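Local coordinates for aldo-keto reductase family 1 member C1 (Caenorhabditis elegans, PDB 1QWK), which probably acts as an NADPH-dependent aldose reductase of the aldo-keto reductase family, at residues L180-H185 / S295-L300; Q175-L180 / S200-G205; A34-V39 / K63-E68; P17-G22 / A41-I46. All blocks are in the same frame, centred on the assembly; numbering follows the deposited sequence.

Contact 1: L180-H185 / S295-L300; sequences LYFPQH and SQRLFL
F182 and R297 carry the side-chain packing. The bend of R297 at chi3 (-63°) turns its guanidinium so that F182 CZ stands over the centre of one face, with F182 CZ and R297 CZ 3.5 Å apart. The two planes are steeply inclined, 70° apart, so the rim of the ring meets the flat of the cation. Lower on the same side chain, R297 CB lies over a face of the F182 ring, 4.0 Å from its centroid, as a CH-pi contact.

Direct backbone bonding centres on Y181 O, which accepts Q296 N at 2.9 Å. S295 CA approaches the same oxygen in a CA-H...O contact of 3.2 Å, and a water that donates to Y181 O also donates to Q296 O.

Two further waters join the amide of Q184 to R297, both lying in the guanidinium plane. One accepts from Q184 NE2 and R297 NH1; the other accepts from R297 NH2 and donates to Q184 OE1 at 2.6 Å. Q184 NE2 also bonds to E177 O, and R297 NH2 pairs with E315.

This surface contact, away from the annotated sites, lays the C-terminal tail on the loop after strand 173-177; F182 and R297 touch E177 of that strand, while P183 packs on helix 245-255.

Contact 2: Q175-L180 / S200-G205; sequences QVELHL and SYATLG
With CG of Y201 turned between its backbone N and carbonyl carbon (chi1 67°), the ring folds over the neighbouring strand and covers the V176-E177 peptide. V176 C lies 3.4 Å above the ring plane, and E177 CB is 3.7 Å from Y201 CE1. These strands, 173-177 and 197-201, are adjacent parallel members of the TIM barrel, joined through helix 185-193 as a beta-alpha-beta unit.

Their register is held by Y201 N donating to V176 O at 3.0 Å, and by L178 N donating to Y201 O at 3.2 Å. Just beyond, where the strands give way to loops, S200 OG donates to L178 O over a short 2.6 Å and itself accepts from T203 OG1, so this buried hydroxyl is held by two bonds, one to each segment. A water carries the pairing one step further, between L180 N and T203 O.

Y201 OH is held by N154 and Q301, and the carboxylate of E177 by L298 N and F299 N of the C-terminal tail. Y201 probably corresponds to the tyrosine that stacks on the nicotinamide in relatives with bound NADPH. The type I turn from A202 to G205 brings G205 CA over a face of the H179 ring, 4.1 Å from its centroid.

Contact 3: A34-V39 / K63-E68; sequences AVKTAV and KELLEE
L65 meets V39 tip to tip, and this apolar meeting is the close-packed half of the contact between helices 28-41 and 55-68. L65 CD1 lies 3.6 Å from V39 CG2 and also reaches V35 CG1, at 4.1 Å. The other branch, L65 CD2, rests 4.1 Å from K36 CA. One leucine thus spreads its two methyls over the V35, K36 and V39 surface. V39 also packs on V70 and V71, and V35 on L21 of strand 21-22.

The outer half is polar and lies toward solvent. The axes of 34-39 and 63-68 approach to 10.6 Å, and K36 stretches across between them, bending at chi3 (71°) to bring its amine between two glutamates one helical turn apart. K36 NZ donates to E64 OE1 at 2.9 Å and to E68 OE2 at 2.8 Å, forming a salt-bridge network. The carboxylates are used differently: E68 OE2 offers its syn lone pair, whereas E64 OE1 is met on the anti side. K40 makes a long, weak ion pair with the other oxygen of E68, and E68 itself is exposed.

The segments cross at -43°. Packing of successive helices in this way, apolar toward the strands and charged toward solvent, belongs to the outer helical layer of the TIM barrel.

Contact 4: P17-G22 / A41-I46; sequences PVIGLG and AGYRLI
Y43 presents the edge of its ring to the backbone at G20. G20 CA lies in the ring plane, and G20 C is 3.7 Å from Y43 CD1. I19 CG1 approaches obliquely, 3.8 Å from Y43 CE1. Outside the pair of segments the Y43 ring also meets that of F274, and Y43 OH bonds to I270 O. The guanidinium of R44 curls back on its own chain through a bend at chi2 (-68°): R44 NH1 donates to Y43 O, which lies in the guanidinium plane, although the nitrogen stands well above the plane of that carbonyl. V39 O accepts from the same nitrogen.

L21 N donates to L45 O at 2.9 Å, and L21 also bonds through its backbone to D47, pairing the first two strands of the TIM barrel, 21-22 and 45-47, which helix 28-41 connects as a beta-alpha-beta unit. L21 and I46 form a parallel bridge, their side chains lying side by side and pointing the same way; L21 CB is 3.8 Å from I46 CD1. L21 continues onto A34, V35 and A38 of the helix. L45 takes another course, with its CD2 methyl 3.7 Å from G20 CA, close against a residue that has no side chain. L45 CB packs 3.8 Å from P17 CB, and both P17 and L45 touch F77 of strand 77-82.

Before the strands pair directly, a water bridges I19 O and R44 N, accepting from R44 N and donating to I19 O. L45 N is buried without a partner.

In the fold
From the N terminus, contact 4 closes the loop that carries helix 28-41 between the first two barrel strands. Contact 3 opens on that helix before contact 4 has closed, so the two cross; they touch where A38 O receives Y43 N. Contact 3 then reaches forward to helix 55-68 in the outer layer. Much later, contact 2 closes the loop around helix 185-193, and contact 1, which shares L180 with it and crosses it, spans 110 residues to bring in the C-terminal tail. These two touch chiefly at E177, and also where F299 packs on A202. Contacts 1 and 4 lie on opposite sides of the chain's centre, their nearest atoms about 11 Å apart.

Contact 1: L180-H185 / S295-L300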
loop_
_atom_site.group_PDB
_atom_site.type_symbol
_atom_site.label_atom_id
_atom_site.label_comp_id
_atom_site.label_asym_id
_atom_site.label_seq_id
_atom_site.Cartn_x
_atom_site.Cartn_y
_atom_site.Cartn_z
ATOM N N LEU A 180 -0.352 -8.361 -11.297
ATOM C CA LEU A 180 -0.200 -8.894 -12.649
ATOM C C LEU A 180 -1.311 -8.507 -13.613
ATOM O O LEU A 180 -1.040 -8.135 -14.758
ATOM C CB LEU A 180 -0.075 -10.416 -12.615
ATOM C CG LEU A 180 0.191 -11.065 -13.983
ATOM C CD1 LEU A 180 1.467 -10.495 -14.594
ATOM C CD2 LEU A 180 0.307 -12.570 -13.803
ATOM N N TYR A 181 -2.556 -8.589 -13.153
ATOM C CA TYR A 181 -3.693 -8.253 -13.998
ATOM C C TYR A 181 -4.083 -6.767 -13.997
ATOM O O TYR A 181 -5.221 -6.410 -14.284
ATOM C CB TYR A 181 -4.884 -9.153 -13.641
ATOM C CG TYR A 181 -4.789 -10.551 -14.240
ATOM C CD1 TYR A 181 -3.615 -10.992 -14.864
ATOM C CD2 TYR A 181 -5.878 -11.424 -14.202
ATOM C CE1 TYR A 181 -3.533 -12.265 -15.436
ATOM C CE2 TYR A 181 -5.805 -12.699 -14.770
ATOM C CZ TYR A 181 -4.632 -13.111 -15.387
ATOM O OH TYR A 181 -4.558 -14.357 -15.964
ATOM N N PHE A 182 -3.112 -5.915 -13.666
ATOM C CA PHE A 182 -3.253 -4.452 -13.677
ATOM C C PHE A 182 -1.840 -3.936 -13.398
ATOM O O PHE A 182 -1.572 -3.325 -12.353
ATOM C CB PHE A 182 -4.229 -3.948 -12.607
ATOM C CG PHE A 182 -4.650 -2.519 -12.819
ATOM C CD1 PHE A 182 -5.291 -2.137 -14.002
ATOM C CD2 PHE A 182 -4.365 -1.543 -11.869
ATOM C CE1 PHE A 182 -5.638 -0.805 -14.232
ATOM C CE2 PHE A 182 -4.709 -0.207 -12.087
ATOM C CZ PHE A 182 -5.347 0.169 -13.272
ATOM N N PRO A 183 -0.918 -4.189 -14.346
ATOM C CA PRO A 183 0.508 -3.845 -14.360
ATOM C C PRO A 183 0.932 -2.407 -14.117
ATOM O O PRO A 183 2.020 -2.167 -13.595
ATOM C CB PRO A 183 0.972 -4.323 -15.736
ATOM C CG PRO A 183 0.021 -5.369 -16.098
ATOM C CD PRO A 183 -1.292 -4.813 -15.629
ATOM N N GLN A 184 0.099 -1.454 -14.523
ATOM C CA GLN A 184 0.425 -0.042 -14.356
ATOM C C GLN A 184 1.807 0.287 -14.943
ATOM O O GLN A 184 2.621 0.957 -14.305
ATOM C CB GLN A 184 0.386 0.321 -12.867
ATOM C CG GLN A 184 -1.002 0.190 -12.243
ATOM C CD GLN A 184 -1.681 1.530 -12.025
ATOM O OE1 GLN A 184 -1.712 2.382 -12.915
ATOM N NE2 GLN A 184 -2.242 1.717 -10.838
ATOM N N HIS A 185 2.071 -0.182 -16.160
ATOM C CA HIS A 185 3.358 0.082 -16.800
ATOM C C HIS A 185 3.633 1.577 -16.938
ATOM O O HIS A 185 4.736 2.043 -16.651
ATOM C CB HIS A 185 3.416 -0.569 -18.185
ATOM C CG HIS A 185 3.393 -2.064 -18.150
ATOM N ND1 HIS A 185 4.404 -2.812 -17.585
ATOM C CD2 HIS A 185 2.473 -2.952 -18.595
ATOM C CE1 HIS A 185 4.106 -4.095 -17.682
ATOM N NE2 HIS A 185 2.940 -4.207 -18.291
ATOM N N SER A 295 -5.786 -6.867 -18.079
ATOM C CA SER A 295 -5.605 -5.618 -17.353
ATOM C C SER A 295 -6.955 -4.995 -17.037
ATOM O O SER A 295 -7.723 -4.651 -17.937
ATOM C CB SER A 295 -4.770 -4.638 -18.175
ATOM O OG SER A 295 -4.639 -3.399 -17.504
ATOM N N GLN A 296 -7.243 -4.853 -15.749
ATOM C CA GLN A 296 -8.504 -4.267 -15.323
ATOM C C GLN A 296 -8.390 -3.760 -13.896
ATOM O O GLN A 296 -7.998 -4.499 -12.994
ATOM C CB GLN A 296 -9.625 -5.306 -15.412
ATOM C CG GLN A 296 -11.019 -4.716 -15.281
ATOM C CD GLN A 296 -12.106 -5.771 -15.327
ATOM O OE1 GLN A 296 -12.149 -6.599 -16.240
ATOM N NE2 GLN A 296 -12.998 -5.742 -14.345
ATOM N N ARG A 297 -8.733 -2.494 -13.701
ATOM C CA ARG A 297 -8.679 -1.881 -12.380
ATOM C C ARG A 297 -9.762 -2.482 -11.481
ATOM O O ARG A 297 -10.942 -2.475 -11.831
ATOM C CB ARG A 297 -8.883 -0.370 -12.512
ATOM C CG ARG A 297 -8.682 0.408 -11.227
ATOM C CD ARG A 297 -9.098 1.856 -11.405
ATOM N NE ARG A 297 -8.299 2.579 -12.392
ATOM C CZ ARG A 297 -7.055 3.004 -12.193
ATOM N NH1 ARG A 297 -6.445 2.773 -11.039
ATOM N NH2 ARG A 297 -6.428 3.701 -13.136
ATOM N N LEU A 298 -9.358 -3.000 -10.323
ATOM C CA LEU A 298 -10.293 -3.612 -9.377
ATOM C C LEU A 298 -10.855 -2.613 -8.375
ATOM O O LEU A 298 -11.984 -2.753 -7.905
ATOM C CB LEU A 298 -9.607 -4.742 -8.604
ATOM C CG LEU A 298 -9.050 -5.916 -9.415
ATOM C CD1 LEU A 298 -8.397 -6.931 -8.482
ATOM C CD2 LEU A 298 -10.175 -6.561 -10.206
ATOM N N PHE A 299 -10.051 -1.617 -8.033
ATOM C CA PHE A 299 -10.461 -0.595 -7.077
ATOM C C PHE A 299 -10.723 0.720 -7.798
ATOM O O PHE A 299 -9.820 1.529 -8.011
ATOM C CB PHE A 299 -9.370 -0.433 -6.022
ATOM C CG PHE A 299 -9.209 -1.639 -5.141
ATOM C CD1 PHE A 299 -9.940 -1.757 -3.966
ATOM C CD2 PHE A 299 -8.355 -2.674 -5.504
ATOM C CE1 PHE A 299 -9.823 -2.891 -3.158
ATOM C CE2 PHE A 299 -8.230 -3.813 -4.704
ATOM C CZ PHE A 299 -8.966 -3.920 -3.530
ATOM N N LEU A 300 -11.982 0.926 -8.161
ATOM C CA LEU A 300 -12.396 2.111 -8.892
ATOM C C LEU A 300 -12.485 3.394 -8.065
ATOM O O LEU A 300 -12.520 4.484 -8.632
ATOM C CB LEU A 300 -13.750 1.840 -9.555
ATOM C CG LEU A 300 -13.829 0.543 -10.369
ATOM C CD1 LEU A 300 -15.237 0.370 -10.917
ATOM C CD2 LEU A 300 -12.813 0.578 -11.494
HETATM O O HOH W 1 -7.592 -7.287 -12.629
HETATM O O HOH W 2 -3.954 3.858 -9.899
HETATM O O HOH W 3 -3.450 4.344 -13.046
#

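Contact 2: Q175-L180 / S200-G205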
loop_
_atom_site.group_PDB
_atom_site.type_symbol
_atom_site.label_atom_id
_atom_site.label_comp_id
_atom_site.label_asym_id
_atom_site.label_seq_id
_atom_site.Cartn_x
_atom_site.Cartn_y
_atom_site.Cartn_z
ATOM N N GLN A 175 1.548 5.224 -3.876
ATOM C CA GLN A 175 0.961 3.931 -3.565
ATOM C C GLN A 175 -0.284 3.747 -4.412
ATOM O O GLN A 175 -1.238 4.523 -4.312
ATOM C CB GLN A 175 0.597 3.833 -2.080
ATOM C CG GLN A 175 0.083 2.456 -1.684
ATOM C CD GLN A 175 -0.195 2.318 -0.197
ATOM O OE1 GLN A 175 0.661 2.618 0.646
ATOM N NE2 GLN A 175 -1.384 1.837 0.131
ATOM N N VAL A 176 -0.274 2.721 -5.257
ATOM C CA VAL A 176 -1.405 2.459 -6.137
ATOM C C VAL A 176 -1.698 0.971 -6.277
ATOM O O VAL A 176 -0.905 0.122 -5.869
ATOM C CB VAL A 176 -1.138 3.007 -7.561
ATOM C CG1 VAL A 176 -0.942 4.517 -7.523
ATOM C CG2 VAL A 176 0.092 2.326 -8.161
ATOM N N GLU A 177 -2.858 0.669 -6.849
ATOM C CA GLU A 177 -3.249 -0.707 -7.103
ATOM C C GLU A 177 -2.281 -1.204 -8.169
ATOM O O GLU A 177 -2.119 -0.564 -9.204
ATOM C CB GLU A 177 -4.674 -0.771 -7.656
ATOM C CG GLU A 177 -5.131 -2.190 -7.968
ATOM C CD GLU A 177 -6.466 -2.241 -8.693
ATOM O OE1 GLU A 177 -7.213 -1.240 -8.645
ATOM O OE2 GLU A 177 -6.769 -3.299 -9.296
ATOM N N LEU A 178 -1.628 -2.332 -7.916
ATOM C CA LEU A 178 -0.694 -2.878 -8.886
ATOM C C LEU A 178 -0.519 -4.371 -8.668
ATOM O O LEU A 178 -0.129 -4.818 -7.592
ATOM C CB LEU A 178 0.668 -2.172 -8.793
ATOM C CG LEU A 178 1.673 -2.433 -9.926
ATOM C CD1 LEU A 178 2.692 -1.302 -9.970
ATOM C CD2 LEU A 178 2.364 -3.784 -9.738
ATOM N N HIS A 179 -0.834 -5.139 -9.702
ATOM C CA HIS A 179 -0.703 -6.588 -9.664
ATOM C C HIS A 179 -0.611 -7.073 -11.103
ATOM O O HIS A 179 -0.756 -6.279 -12.029
ATOM C CB HIS A 179 -1.878 -7.247 -8.919
ATOM C CG HIS A 179 -3.232 -6.767 -9.345
ATOM N ND1 HIS A 179 -3.746 -5.550 -8.954
ATOM C CD2 HIS A 179 -4.192 -7.356 -10.097
ATOM C CE1 HIS A 179 -4.967 -5.413 -9.442
ATOM N NE2 HIS A 179 -5.262 -6.495 -10.138
ATOM N N LEU A 180 -0.352 -8.361 -11.297
ATOM C CA LEU A 180 -0.200 -8.894 -12.649
ATOM C C LEU A 180 -1.311 -8.507 -13.613
ATOM O O LEU A 180 -1.040 -8.135 -14.758
ATOM C CB LEU A 180 -0.075 -10.416 -12.615
ATOM C CG LEU A 180 0.191 -11.065 -13.983
ATOM C CD1 LEU A 180 1.467 -10.495 -14.594
ATOM C CD2 LEU A 180 0.307 -12.570 -13.803
ATOM N N SER A 200 2.898 -1.058 -4.275
ATOM C CA SER A 200 1.741 -1.755 -4.808
ATOM C C SER A 200 0.821 -2.255 -3.713
ATOM O O SER A 200 1.287 -2.861 -2.746
ATOM C CB SER A 200 2.208 -2.972 -5.616
ATOM O OG SER A 200 1.262 -4.035 -5.537
ATOM N N TYR A 201 -0.475 -1.991 -3.842
ATOM C CA TYR A 201 -1.422 -2.565 -2.890
ATOM C C TYR A 201 -2.257 -3.523 -3.733
ATOM O O TYR A 201 -2.228 -3.436 -4.965
ATOM C CB TYR A 201 -2.273 -1.509 -2.157
ATOM C CG TYR A 201 -3.284 -0.692 -2.935
ATOM C CD1 TYR A 201 -4.462 -1.262 -3.430
ATOM C CD2 TYR A 201 -3.117 0.684 -3.066
ATOM C CE1 TYR A 201 -5.454 -0.470 -4.028
ATOM C CE2 TYR A 201 -4.096 1.479 -3.657
ATOM C CZ TYR A 201 -5.257 0.903 -4.133
ATOM O OH TYR A 201 -6.225 1.705 -4.703
ATOM N N ALA A 202 -2.961 -4.449 -3.084
ATOM C CA ALA A 202 -3.758 -5.462 -3.782
ATOM C C ALA A 202 -2.832 -6.270 -4.691
ATOM O O ALA A 202 -3.207 -6.680 -5.791
ATOM C CB ALA A 202 -4.867 -4.805 -4.604
ATOM N N THR A 203 -1.616 -6.503 -4.210
ATOM C CA THR A 203 -0.597 -7.221 -4.966
ATOM C C THR A 203 -0.998 -8.638 -5.363
ATOM O O THR A 203 -0.553 -9.146 -6.394
ATOM C CB THR A 203 0.712 -7.276 -4.157
ATOM O OG1 THR A 203 0.910 -6.018 -3.486
ATOM C CG2 THR A 203 1.897 -7.535 -5.074
ATOM N N LEU A 204 -1.840 -9.274 -4.550
ATOM C CA LEU A 204 -2.280 -10.641 -4.833
ATOM C C LEU A 204 -3.489 -10.728 -5.752
ATOM O O LEU A 204 -4.007 -11.819 -5.996
ATOM C CB LEU A 204 -2.563 -11.382 -3.528
ATOM C CG LEU A 204 -1.335 -11.553 -2.627
ATOM C CD1 LEU A 204 -1.745 -12.265 -1.353
ATOM C CD2 LEU A 204 -0.248 -12.341 -3.363
ATOM N N GLY A 205 -3.940 -9.579 -6.247
ATOM C CA GLY A 205 -5.071 -9.549 -7.161
ATOM C C GLY A 205 -6.438 -9.897 -6.599
ATOM O O GLY A 205 -6.700 -9.736 -5.408
HETATM O O HOH W 4 1.102 -9.191 -8.731
#

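Contact 3: A34-V39 / K63-E68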
loop_
_atom_site.group_PDB
_atom_site.type_symbol
_atom_site.label_atom_id
_atom_site.label_comp_id
_atom_site.label_asym_id
_atom_site.label_seq_id
_atom_site.Cartn_x
_atom_site.Cartn_y
_atom_site.Cartn_z
ATOM N N ALA A 34 -1.927 -9.537 14.055
ATOM C CA ALA A 34 -1.307 -9.505 12.738
ATOM C C ALA A 34 0.023 -8.753 12.755
ATOM O O ALA A 34 1.013 -9.215 12.190
ATOM C CB ALA A 34 -2.259 -8.863 11.728
ATOM N N VAL A 35 0.042 -7.593 13.402
ATOM C CA VAL A 35 1.257 -6.793 13.469
ATOM C C VAL A 35 2.369 -7.536 14.202
ATOM O O VAL A 35 3.494 -7.620 13.710
ATOM C CB VAL A 35 0.996 -5.432 14.170
ATOM C CG1 VAL A 35 2.310 -4.713 14.436
ATOM C CG2 VAL A 35 0.103 -4.562 13.291
ATOM N N LYS A 36 2.057 -8.090 15.371
ATOM C CA LYS A 36 3.067 -8.812 16.141
ATOM C C LYS A 36 3.592 -10.035 15.400
ATOM O O LYS A 36 4.786 -10.334 15.448
ATOM C CB LYS A 36 2.499 -9.216 17.503
ATOM C CG LYS A 36 2.014 -8.023 18.312
ATOM C CD LYS A 36 1.571 -8.407 19.719
ATOM C CE LYS A 36 2.753 -8.784 20.596
ATOM N NZ LYS A 36 2.309 -9.149 21.973
ATOM N N THR A 37 2.703 -10.740 14.708
ATOM C CA THR A 37 3.107 -11.920 13.953
ATOM C C THR A 37 4.037 -11.515 12.814
ATOM O O THR A 37 5.065 -12.155 12.570
ATOM C CB THR A 37 1.886 -12.647 13.355
ATOM O OG1 THR A 37 1.034 -13.104 14.415
ATOM C CG2 THR A 37 2.334 -13.839 12.525
ATOM N N ALA A 38 3.675 -10.440 12.123
ATOM C CA ALA A 38 4.463 -9.952 10.998
ATOM C C ALA A 38 5.852 -9.502 11.434
ATOM O O ALA A 38 6.857 -9.870 10.822
ATOM C CB ALA A 38 3.731 -8.801 10.311
ATOM N N VAL A 39 5.914 -8.698 12.488
ATOM C CA VAL A 39 7.202 -8.211 12.966
ATOM C C VAL A 39 8.087 -9.358 13.446
ATOM O O VAL A 39 9.287 -9.377 13.173
ATOM C CB VAL A 39 7.020 -7.172 14.097
ATOM C CG1 VAL A 39 8.377 -6.775 14.673
ATOM C CG2 VAL A 39 6.313 -5.942 13.553
ATOM N N LYS A 63 3.707 -0.781 20.865
ATOM C CA LYS A 63 4.108 -0.583 22.249
ATOM C C LYS A 63 4.525 -1.923 22.861
ATOM O O LYS A 63 5.577 -2.025 23.491
ATOM C CB LYS A 63 2.950 0.026 23.044
ATOM C CG LYS A 63 3.348 0.602 24.395
ATOM C CD LYS A 63 2.147 1.212 25.106
ATOM C CE LYS A 63 2.565 2.067 26.296
ATOM N NZ LYS A 63 3.318 1.294 27.326
ATOM N N GLU A 64 3.700 -2.948 22.665
ATOM C CA GLU A 64 3.990 -4.277 23.193
ATOM C C GLU A 64 5.277 -4.847 22.602
ATOM O O GLU A 64 6.078 -5.458 23.313
ATOM C CB GLU A 64 2.822 -5.227 22.909
ATOM C CG GLU A 64 1.618 -5.025 23.820
ATOM C CD GLU A 64 0.424 -5.873 23.416
ATOM O OE1 GLU A 64 0.608 -7.079 23.137
ATOM O OE2 GLU A 64 -0.705 -5.338 23.387
ATOM N N LEU A 65 5.474 -4.650 21.302
ATOM C CA LEU A 65 6.675 -5.140 20.635
ATOM C C LEU A 65 7.929 -4.507 21.234
ATOM O O LEU A 65 8.936 -5.186 21.439
ATOM C CB LEU A 65 6.613 -4.831 19.135
ATOM C CG LEU A 65 5.668 -5.698 18.296
ATOM C CD1 LEU A 65 5.514 -5.089 16.909
ATOM C CD2 LEU A 65 6.212 -7.118 18.201
ATOM N N LEU A 66 7.862 -3.209 21.515
ATOM C CA LEU A 66 8.995 -2.496 22.093
ATOM C C LEU A 66 9.292 -2.983 23.510
ATOM O O LEU A 66 10.450 -3.186 23.871
ATOM C CB LEU A 66 8.723 -0.987 22.107
ATOM C CG LEU A 66 8.560 -0.305 20.742
ATOM C CD1 LEU A 66 8.200 1.159 20.937
ATOM C CD2 LEU A 66 9.843 -0.435 19.944
ATOM N N GLU A 67 8.245 -3.174 24.306
ATOM C CA GLU A 67 8.409 -3.638 25.681
ATOM C C GLU A 67 8.958 -5.063 25.723
ATOM O O GLU A 67 9.703 -5.422 26.636
ATOM C CB GLU A 67 7.071 -3.574 26.425
ATOM C CG GLU A 67 6.460 -2.180 26.477
ATOM C CD GLU A 67 5.180 -2.128 27.297
ATOM O OE1 GLU A 67 4.264 -2.938 27.033
ATOM O OE2 GLU A 67 5.087 -1.268 28.200
ATOM N N GLU A 68 8.587 -5.870 24.733
ATOM C CA GLU A 68 9.046 -7.253 24.653
ATOM C C GLU A 68 10.481 -7.326 24.143
ATOM O O GLU A 68 11.121 -8.377 24.214
ATOM C CB GLU A 68 8.129 -8.059 23.728
ATOM C CG GLU A 68 6.772 -8.380 24.329
ATOM C CD GLU A 68 5.788 -8.909 23.305
ATOM O OE1 GLU A 68 6.151 -9.835 22.548
ATOM O OE2 GLU A 68 4.649 -8.401 23.260
#

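Contact 4: P17-G22 / A41-I46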
loop_
_atom_site.group_PDB
_atom_site.type_symbol
_atom_site.label_atom_id
_atom_site.label_comp_id
_atom_site.label_asym_id
_atom_site.label_seq_id
_atom_site.Cartn_x
_atom_site.Cartn_y
_atom_site.Cartn_z
ATOM N N PRO A 17 11.394 -0.391 3.748
ATOM C CA PRO A 17 11.344 -1.846 3.544
ATOM C C PRO A 17 10.497 -2.188 2.318
ATOM O O PRO A 17 9.428 -1.613 2.122
ATOM C CB PRO A 17 10.721 -2.354 4.843
ATOM C CG PRO A 17 11.225 -1.354 5.865
ATOM C CD PRO A 17 11.045 -0.036 5.137
ATOM N N VAL A 18 10.978 -3.130 1.511
ATOM C CA VAL A 18 10.300 -3.537 0.284
ATOM C C VAL A 18 9.003 -4.307 0.501
ATOM O O VAL A 18 8.177 -4.399 -0.406
ATOM C CB VAL A 18 11.224 -4.389 -0.613
ATOM C CG1 VAL A 18 12.455 -3.581 -1.004
ATOM C CG2 VAL A 18 11.629 -5.665 0.115
ATOM N N ILE A 19 8.831 -4.880 1.686
ATOM C CA ILE A 19 7.611 -5.612 1.986
ATOM C C ILE A 19 7.060 -5.130 3.318
ATOM O O ILE A 19 7.802 -4.913 4.276
ATOM C CB ILE A 19 7.850 -7.146 2.024
ATOM C CG1 ILE A 19 6.536 -7.872 2.341
ATOM C CG2 ILE A 19 8.932 -7.490 3.040
ATOM C CD1 ILE A 19 6.612 -9.387 2.148
ATOM N N GLY A 20 5.752 -4.927 3.364
ATOM C CA GLY A 20 5.147 -4.472 4.594
ATOM C C GLY A 20 3.802 -5.122 4.795
ATOM O O GLY A 20 3.272 -5.783 3.899
ATOM N N LEU A 21 3.253 -4.946 5.987
ATOM C CA LEU A 21 1.950 -5.498 6.302
ATOM C C LEU A 21 0.888 -4.465 5.955
ATOM O O LEU A 21 0.911 -3.341 6.462
ATOM C CB LEU A 21 1.866 -5.843 7.792
ATOM C CG LEU A 21 0.541 -6.439 8.279
ATOM C CD1 LEU A 21 0.349 -7.829 7.685
ATOM C CD2 LEU A 21 0.543 -6.504 9.802
ATOM N N GLY A 22 -0.020 -4.839 5.061
ATOM C CA GLY A 22 -1.102 -3.948 4.685
ATOM C C GLY A 22 -2.224 -4.220 5.667
ATOM O O GLY A 22 -2.647 -5.369 5.813
ATOM N N ALA A 41 8.041 -12.242 12.342
ATOM C CA ALA A 41 8.391 -13.009 11.148
ATOM C C ALA A 41 9.482 -12.329 10.324
ATOM O O ALA A 41 10.175 -12.983 9.541
ATOM C CB ALA A 41 7.153 -13.230 10.284
ATOM N N GLY A 42 9.634 -11.018 10.494
ATOM C CA GLY A 42 10.656 -10.301 9.750
ATOM C C GLY A 42 10.183 -9.016 9.097
ATOM O O GLY A 42 11.002 -8.227 8.625
ATOM N N TYR A 43 8.870 -8.805 9.054
ATOM C CA TYR A 43 8.322 -7.587 8.451
ATOM C C TYR A 43 8.800 -6.378 9.235
ATOM O O TYR A 43 8.792 -6.395 10.462
ATOM C CB TYR A 43 6.796 -7.596 8.498
ATOM C CG TYR A 43 6.116 -8.523 7.525
ATOM C CD1 TYR A 43 5.459 -8.018 6.403
ATOM C CD2 TYR A 43 6.049 -9.892 7.766
ATOM C CE1 TYR A 43 4.743 -8.852 5.553
ATOM C CE2 TYR A 43 5.335 -10.736 6.918
ATOM C CZ TYR A 43 4.680 -10.209 5.820
ATOM O OH TYR A 43 3.928 -11.030 5.010
ATOM N N ARG A 44 9.186 -5.319 8.532
ATOM C CA ARG A 44 9.655 -4.119 9.205
ATOM C C ARG A 44 8.895 -2.872 8.771
ATOM O O ARG A 44 9.283 -1.754 9.096
ATOM C CB ARG A 44 11.163 -3.951 8.991
ATOM C CG ARG A 44 11.985 -5.002 9.735
ATOM C CD ARG A 44 11.891 -4.789 11.247
ATOM N NE ARG A 44 12.630 -5.799 12.009
ATOM C CZ ARG A 44 12.141 -6.984 12.363
ATOM N NH1 ARG A 44 10.902 -7.325 12.027
ATOM N NH2 ARG A 44 12.893 -7.825 13.060
ATOM N N LEU A 45 7.812 -3.066 8.027
ATOM C CA LEU A 45 6.978 -1.941 7.604
ATOM C C LEU A 45 5.514 -2.279 7.871
ATOM O O LEU A 45 5.055 -3.385 7.577
ATOM C CB LEU A 45 7.182 -1.621 6.111
ATOM C CG LEU A 45 6.396 -0.412 5.568
ATOM C CD1 LEU A 45 7.132 0.230 4.395
ATOM C CD2 LEU A 45 5.002 -0.864 5.138
ATOM N N ILE A 46 4.803 -1.320 8.455
ATOM C CA ILE A 46 3.380 -1.454 8.751
ATOM C C ILE A 46 2.677 -0.299 8.045
ATOM O O ILE A 46 3.032 0.866 8.241
ATOM C CB ILE A 46 3.082 -1.347 10.273
ATOM C CG1 ILE A 46 3.865 -2.421 11.045
ATOM C CG2 ILE A 46 1.582 -1.499 10.521
ATOM C CD1 ILE A 46 3.649 -3.837 10.542
HETATM O O HOH W 5 9.917 -5.675 5.843
#